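Local coordinates for coat protein (Sulfolobus turreted icosahedral virus, PDB 2BBD), which serves as the coat protein of an archaeal virus, probably assembling into its icosahedral shell through the double jelly-roll fold shared with bacterial and eukaryotic viruses, at residues K212-Y217 with I293-A298; S197-V202 with E232-I237. All coordinates share one frame; numbering follows the deposited sequence.

Contact 1 (K212-Y217 with I293-A298); sequences KRQLVY and IEYDLA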
loop_
_atom_site.group_PDB
_atom_site.type_symbol
_atom_site.label_atom_id
_atom_site.label_comp_id
_atom_site.label_asym_id
_atom_site.label_seq_id
_atom_site.Cartn_x
_atom_site.Cartn_y
_atom_site.Cartn_z
ATOM N N LYS A 212 -0.219 -11.993 -1.007
ATOM C CA LYS A 212 1.047 -12.134 -0.314
ATOM C C LYS A 212 0.872 -11.676 1.133
ATOM O O LYS A 212 1.156 -12.421 2.067
ATOM C CB LYS A 212 2.132 -11.315 -1.019
ATOM C CG LYS A 212 3.485 -11.391 -0.344
ATOM C CD LYS A 212 4.540 -10.612 -1.123
ATOM C CE LYS A 212 5.866 -10.602 -0.384
ATOM N NZ LYS A 212 6.858 -9.677 -1.012
ATOM N N ARG A 213 0.404 -10.449 1.327
ATOM C CA ARG A 213 0.195 -9.963 2.681
ATOM C C ARG A 213 -0.935 -8.952 2.750
ATOM O O ARG A 213 -1.256 -8.279 1.763
ATOM C CB ARG A 213 1.482 -9.359 3.246
ATOM C CG ARG A 213 1.961 -8.115 2.543
ATOM C CD ARG A 213 3.321 -7.721 3.063
ATOM N NE ARG A 213 4.250 -8.841 2.958
ATOM C CZ ARG A 213 5.565 -8.711 2.824
ATOM N NH1 ARG A 213 6.116 -7.504 2.777
ATOM N NH2 ARG A 213 6.331 -9.792 2.724
ATOM N N GLN A 214 -1.549 -8.866 3.923
ATOM C CA GLN A 214 -2.658 -7.959 4.133
ATOM C C GLN A 214 -2.396 -7.014 5.287
ATOM O O GLN A 214 -2.097 -7.451 6.406
ATOM C CB GLN A 214 -3.923 -8.757 4.417
ATOM C CG GLN A 214 -5.173 -7.918 4.588
ATOM C CD GLN A 214 -6.313 -8.714 5.176
ATOM O OE1 GLN A 214 -7.468 -8.273 5.177
ATOM N NE2 GLN A 214 -5.996 -9.897 5.694
ATOM N N LEU A 215 -2.496 -5.718 5.009
ATOM C CA LEU A 215 -2.319 -4.705 6.035
ATOM C C LEU A 215 -3.711 -4.290 6.465
ATOM O O LEU A 215 -4.536 -3.903 5.641
ATOM C CB LEU A 215 -1.576 -3.478 5.503
ATOM C CG LEU A 215 -1.735 -2.238 6.407
ATOM C CD1 LEU A 215 -1.178 -2.527 7.808
ATOM C CD2 LEU A 215 -1.023 -1.036 5.777
ATOM N N VAL A 216 -3.977 -4.389 7.758
ATOM C CA VAL A 216 -5.273 -4.009 8.275
ATOM C C VAL A 216 -5.122 -2.962 9.355
ATOM O O VAL A 216 -4.303 -3.114 10.260
ATOM C CB VAL A 216 -6.019 -5.207 8.906
ATOM C CG1 VAL A 216 -7.389 -4.744 9.422
ATOM C CG2 VAL A 216 -6.156 -6.340 7.891
ATOM N N TYR A 217 -5.896 -1.889 9.245
ATOM C CA TYR A 217 -5.883 -0.864 10.271
ATOM C C TYR A 217 -7.311 -0.416 10.493
ATOM O O TYR A 217 -8.139 -0.471 9.588
ATOM C CB TYR A 217 -4.967 0.316 9.928
ATOM C CG TYR A 217 -5.273 1.044 8.645
ATOM C CD1 TYR A 217 -4.836 0.546 7.422
ATOM C CD2 TYR A 217 -5.944 2.263 8.662
ATOM C CE1 TYR A 217 -5.050 1.251 6.238
ATOM C CE2 TYR A 217 -6.170 2.982 7.478
ATOM C CZ TYR A 217 -5.715 2.469 6.270
ATOM O OH TYR A 217 -5.911 3.173 5.097
ATOM N N ILE A 293 -13.364 -17.162 1.105
ATOM C CA ILE A 293 -12.473 -16.856 2.212
ATOM C C ILE A 293 -12.747 -15.435 2.683
ATOM O O ILE A 293 -12.770 -14.496 1.890
ATOM C CB ILE A 293 -10.994 -16.996 1.805
ATOM C CG1 ILE A 293 -10.763 -18.370 1.161
ATOM C CG2 ILE A 293 -10.106 -16.858 3.035
ATOM C CD1 ILE A 293 -9.313 -18.645 0.762
ATOM N N GLU A 294 -12.972 -15.297 3.985
ATOM C CA GLU A 294 -13.272 -14.014 4.604
ATOM C C GLU A 294 -12.273 -13.706 5.705
ATOM O O GLU A 294 -11.614 -14.608 6.230
ATOM C CB GLU A 294 -14.662 -14.066 5.242
ATOM C CG GLU A 294 -14.822 -15.260 6.195
ATOM C CD GLU A 294 -16.042 -15.181 7.100
ATOM O OE1 GLU A 294 -17.077 -14.611 6.689
ATOM O OE2 GLU A 294 -15.969 -15.713 8.231
ATOM N N TYR A 295 -12.142 -12.427 6.042
ATOM C CA TYR A 295 -11.290 -12.053 7.161
ATOM C C TYR A 295 -12.267 -11.397 8.139
ATOM O O TYR A 295 -13.165 -10.652 7.734
ATOM C CB TYR A 295 -10.132 -11.135 6.730
ATOM C CG TYR A 295 -10.419 -9.658 6.583
ATOM C CD1 TYR A 295 -10.327 -8.799 7.673
ATOM C CD2 TYR A 295 -10.703 -9.106 5.330
ATOM C CE1 TYR A 295 -10.506 -7.425 7.523
ATOM C CE2 TYR A 295 -10.881 -7.741 5.170
ATOM C CZ TYR A 295 -10.782 -6.906 6.266
ATOM O OH TYR A 295 -10.975 -5.553 6.110
ATOM N N ASP A 296 -12.121 -11.730 9.418
ATOM C CA ASP A 296 -13.012 -11.234 10.461
ATOM C C ASP A 296 -12.252 -10.540 11.578
ATOM O O ASP A 296 -11.087 -10.843 11.838
ATOM C CB ASP A 296 -13.796 -12.406 11.063
ATOM C CG ASP A 296 -14.357 -13.344 10.006
ATOM O OD1 ASP A 296 -14.356 -14.569 10.243
ATOM O OD2 ASP A 296 -14.807 -12.860 8.946
ATOM N N LEU A 297 -12.928 -9.620 12.252
ATOM C CA LEU A 297 -12.310 -8.901 13.350
ATOM C C LEU A 297 -13.211 -8.785 14.575
ATOM O O LEU A 297 -14.436 -8.804 14.473
ATOM C CB LEU A 297 -11.902 -7.493 12.909
ATOM C CG LEU A 297 -10.837 -7.316 11.821
ATOM C CD1 LEU A 297 -10.707 -5.822 11.507
ATOM C CD2 LEU A 297 -9.493 -7.896 12.278
ATOM N N ALA A 298 -12.574 -8.691 15.736
ATOM C CA ALA A 298 -13.275 -8.496 16.993
ATOM C C ALA A 298 -12.845 -7.094 17.376
ATOM O O ALA A 298 -11.650 -6.839 17.544
ATOM C CB ALA A 298 -12.806 -9.500 18.043
#
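Gln214 sends its side chain across the sandwich to Tyr295, and this polar reach opens the contact. A chi1 near 180° (-177°) and a stretched-out chain carry the amide straight off the strand, and it arrives oxygen first over one ring face. OE1 stands 3.3 Å above the Tyr295 ring plane, over its centre; its nearest ring atom, CD2 of Tyr295, is also 3.3 Å away. The amide plane is almost perpendicular to the ring, 87° from it, so the two flat groups are not stacked. Such a long polar residue can sit inside the core because both ends of its amide are satisfied: NE2 hydrogen-bonds to Tyr233 OH, and OE1 is also held by Ser307 OG. These two partners would settle which way round the amide lies and restrain its rotation.

Val216, two residues on and facing the same way, supplies the apolar part. Its CG2 lies obliquely beside the same ring, 4.5 Å from Tyr295 CE1, while CG1 meets Leu297 CD1 at 4.1 Å as the two side chains pass side by side, running opposite ways. Tyr217 leaves the backbone away from residues 293-298; its ring meets Tyr306 and its OH hydrogen-bonds to Glu187. Strands 210-219 and 293-299 belong to the two facing sheets of the second jelly roll; here their short axes pass 10.7 Å apart, only 30° from parallel. Val216 is short and Leu297 longer, and together they span that distance, with the Tyr295 ring alongside.

No hydrogen bond joins the two segments. Val216 gives van der Waals packing against Leu297 and Tyr295, whereas Gln214 OE1 merely lies over the ring, probably adding little attraction of its own; the buried amide's polarity is met by neighbouring strands.

Contact 2 (S197-V202 with E232-I237); sequences SAPIHV and EYELKI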
loop_
_atom_site.group_PDB
_atom_site.type_symbol
_atom_site.label_atom_id
_atom_site.label_comp_id
_atom_site.label_asym_id
_atom_site.label_seq_id
_atom_site.Cartn_x
_atom_site.Cartn_y
_atom_site.Cartn_z
ATOM N N SER A 197 -17.011 -9.176 20.715
ATOM C CA SER A 197 -15.986 -9.880 21.469
ATOM C C SER A 197 -15.463 -11.030 20.627
ATOM O O SER A 197 -14.321 -11.444 20.777
ATOM C CB SER A 197 -16.557 -10.402 22.790
ATOM O OG SER A 197 -17.692 -11.219 22.569
ATOM N N ALA A 198 -16.304 -11.545 19.738
ATOM C CA ALA A 198 -15.903 -12.636 18.851
ATOM C C ALA A 198 -15.767 -12.050 17.444
ATOM O O ALA A 198 -16.526 -11.159 17.064
ATOM C CB ALA A 198 -16.956 -13.750 18.865
ATOM N N PRO A 199 -14.796 -12.538 16.657
ATOM C CA PRO A 199 -14.608 -12.015 15.297
ATOM C C PRO A 199 -15.840 -12.111 14.403
ATOM O O PRO A 199 -16.484 -13.159 14.316
ATOM C CB PRO A 199 -13.445 -12.844 14.759
ATOM C CG PRO A 199 -12.658 -13.180 16.007
ATOM C CD PRO A 199 -13.758 -13.527 16.994
ATOM N N ILE A 200 -16.166 -11.004 13.742
ATOM C CA ILE A 200 -17.308 -10.968 12.842
ATOM C C ILE A 200 -16.822 -10.664 11.426
ATOM O O ILE A 200 -15.755 -10.084 11.235
ATOM C CB ILE A 200 -18.333 -9.913 13.286
ATOM C CG1 ILE A 200 -17.744 -8.512 13.162
ATOM C CG2 ILE A 200 -18.752 -10.181 14.735
ATOM C CD1 ILE A 200 -18.736 -7.431 13.465
ATOM N N HIS A 201 -17.614 -11.074 10.441
ATOM C CA HIS A 201 -17.283 -10.892 9.034
ATOM C C HIS A 201 -17.032 -9.453 8.590
ATOM O O HIS A 201 -17.891 -8.584 8.750
ATOM C CB HIS A 201 -18.393 -11.471 8.159
ATOM C CG HIS A 201 -18.187 -11.232 6.695
ATOM N ND1 HIS A 201 -17.344 -12.005 5.925
ATOM C CD2 HIS A 201 -18.676 -10.274 5.870
ATOM C CE1 HIS A 201 -17.324 -11.535 4.691
ATOM N NE2 HIS A 201 -18.123 -10.486 4.631
ATOM N N VAL A 202 -15.854 -9.215 8.022
ATOM C CA VAL A 202 -15.508 -7.900 7.504
ATOM C C VAL A 202 -15.707 -7.920 5.978
ATOM O O VAL A 202 -16.506 -7.155 5.438
ATOM C CB VAL A 202 -14.048 -7.544 7.818
ATOM C CG1 VAL A 202 -13.736 -6.146 7.300
ATOM C CG2 VAL A 202 -13.806 -7.632 9.323
ATOM N N GLU A 232 -9.004 -9.445 18.036
ATOM C CA GLU A 232 -8.814 -10.736 17.387
ATOM C C GLU A 232 -8.995 -10.648 15.874
ATOM O O GLU A 232 -9.850 -9.904 15.387
ATOM C CB GLU A 232 -9.822 -11.743 17.951
ATOM C CG GLU A 232 -9.616 -13.185 17.510
ATOM C CD GLU A 232 -8.710 -13.964 18.455
ATOM O OE1 GLU A 232 -8.640 -13.600 19.653
ATOM O OE2 GLU A 232 -8.081 -14.950 18.011
ATOM N N TYR A 233 -8.192 -11.425 15.146
ATOM C CA TYR A 233 -8.248 -11.480 13.686
ATOM C C TYR A 233 -8.486 -12.929 13.287
ATOM O O TYR A 233 -7.897 -13.846 13.855
ATOM C CB TYR A 233 -6.935 -11.003 13.057
ATOM C CG TYR A 233 -6.865 -11.242 11.561
ATOM C CD1 TYR A 233 -7.303 -10.275 10.657
ATOM C CD2 TYR A 233 -6.379 -12.450 11.050
ATOM C CE1 TYR A 233 -7.257 -10.501 9.280
ATOM C CE2 TYR A 233 -6.332 -12.687 9.670
ATOM C CZ TYR A 233 -6.770 -11.708 8.798
ATOM O OH TYR A 233 -6.723 -11.929 7.443
ATOM N N GLU A 234 -9.328 -13.128 12.284
ATOM C CA GLU A 234 -9.656 -14.471 11.845
ATOM C C GLU A 234 -9.781 -14.572 10.324
ATOM O O GLU A 234 -10.486 -13.775 9.702
ATOM C CB GLU A 234 -10.975 -14.878 12.503
ATOM C CG GLU A 234 -11.345 -16.341 12.410
ATOM C CD GLU A 234 -12.706 -16.616 13.043
ATOM O OE1 GLU A 234 -13.045 -15.945 14.042
ATOM O OE2 GLU A 234 -13.430 -17.501 12.545
ATOM N N LEU A 235 -9.075 -15.538 9.738
ATOM C CA LEU A 235 -9.140 -15.790 8.300
ATOM C C LEU A 235 -9.823 -17.148 8.211
ATOM O O LEU A 235 -9.262 -18.169 8.627
ATOM C CB LEU A 235 -7.746 -15.864 7.673
ATOM C CG LEU A 235 -7.801 -16.025 6.150
ATOM C CD1 LEU A 235 -8.412 -14.762 5.529
ATOM C CD2 LEU A 235 -6.402 -16.287 5.586
ATOM N N LYS A 236 -11.032 -17.163 7.666
ATOM C CA LYS A 236 -11.800 -18.396 7.603
ATOM C C LYS A 236 -12.313 -18.808 6.226
ATOM O O LYS A 236 -12.763 -17.972 5.437
ATOM C CB LYS A 236 -12.980 -18.270 8.576
ATOM C CG LYS A 236 -13.911 -19.466 8.664
ATOM C CD LYS A 236 -15.093 -19.116 9.566
ATOM C CE LYS A 236 -16.046 -20.285 9.756
ATOM N NZ LYS A 236 -17.211 -19.901 10.624
ATOM N N ILE A 237 -12.237 -20.109 5.952
ATOM C CA ILE A 237 -12.723 -20.675 4.698
ATOM C C ILE A 237 -14.202 -20.937 4.958
ATOM O O ILE A 237 -14.547 -21.756 5.809
ATOM C CB ILE A 237 -12.030 -22.031 4.367
ATOM C CG1 ILE A 237 -10.507 -21.875 4.389
ATOM C CG2 ILE A 237 -12.481 -22.535 2.994
ATOM C CD1 ILE A 237 -9.969 -20.842 3.430
#
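The entry to the edge strand of a four-stranded antiparallel sheet is where this contact lies: Pro199, in the loop just before strand 200-204, sets its ring against Glu232 and Glu234 of strand 230-237. The ring meets the aliphatic stem of Glu232, its CG 3.4 Å from Glu232 CG. Glu232 then bends at chi2 (91°), which carries its carboxylate away from the proline. Glu234 behaves differently. Its outstretched chain runs roughly perpendicular to the proline and brings OE1 to 3.2 Å from Pro199 CB, while its own CB lies 3.9 Å from that same carbon.

In the jelly-roll sheet these strands are not neighbours, for strand 293-299 runs between them, pairing with both through backbone bonds such as Ile200 with Leu297 and Glu234 with Asp296. The proline thus reaches past the intervening strand on the face turned away from the sandwich core, where a rigid, apolar ring without an N-H suits a loop. Tyr233, by contrast, points to the other face, against Ile273 of the opposing sheet. Glu234 OE2 lies close to Asp244 OD2, which would probably raise the proton affinity of one acid, although Lys247 touches Glu234 and Lys236 touches Asp244.

Overall arrangement
Contact 1 is core and contact 2 lies nearer the surface, yet strand 293-299 matters to both. The backbone bond of Asp296 N to Glu234 O ties them together, as does the link from Glu294 OE1 to His201 ND1. Residues 293-298 turn Tyr295 and Leu297 inward to the facing sheet and Glu294 and Asp296 to the other face, where contact 2 lies. The chemistry follows: contact 1 joins two sheets with buried apolar groups and one well-satisfied amide, whereas contact 2 sets a loop proline at the entry to one strand against acidic side chains of another strand of the same sheet.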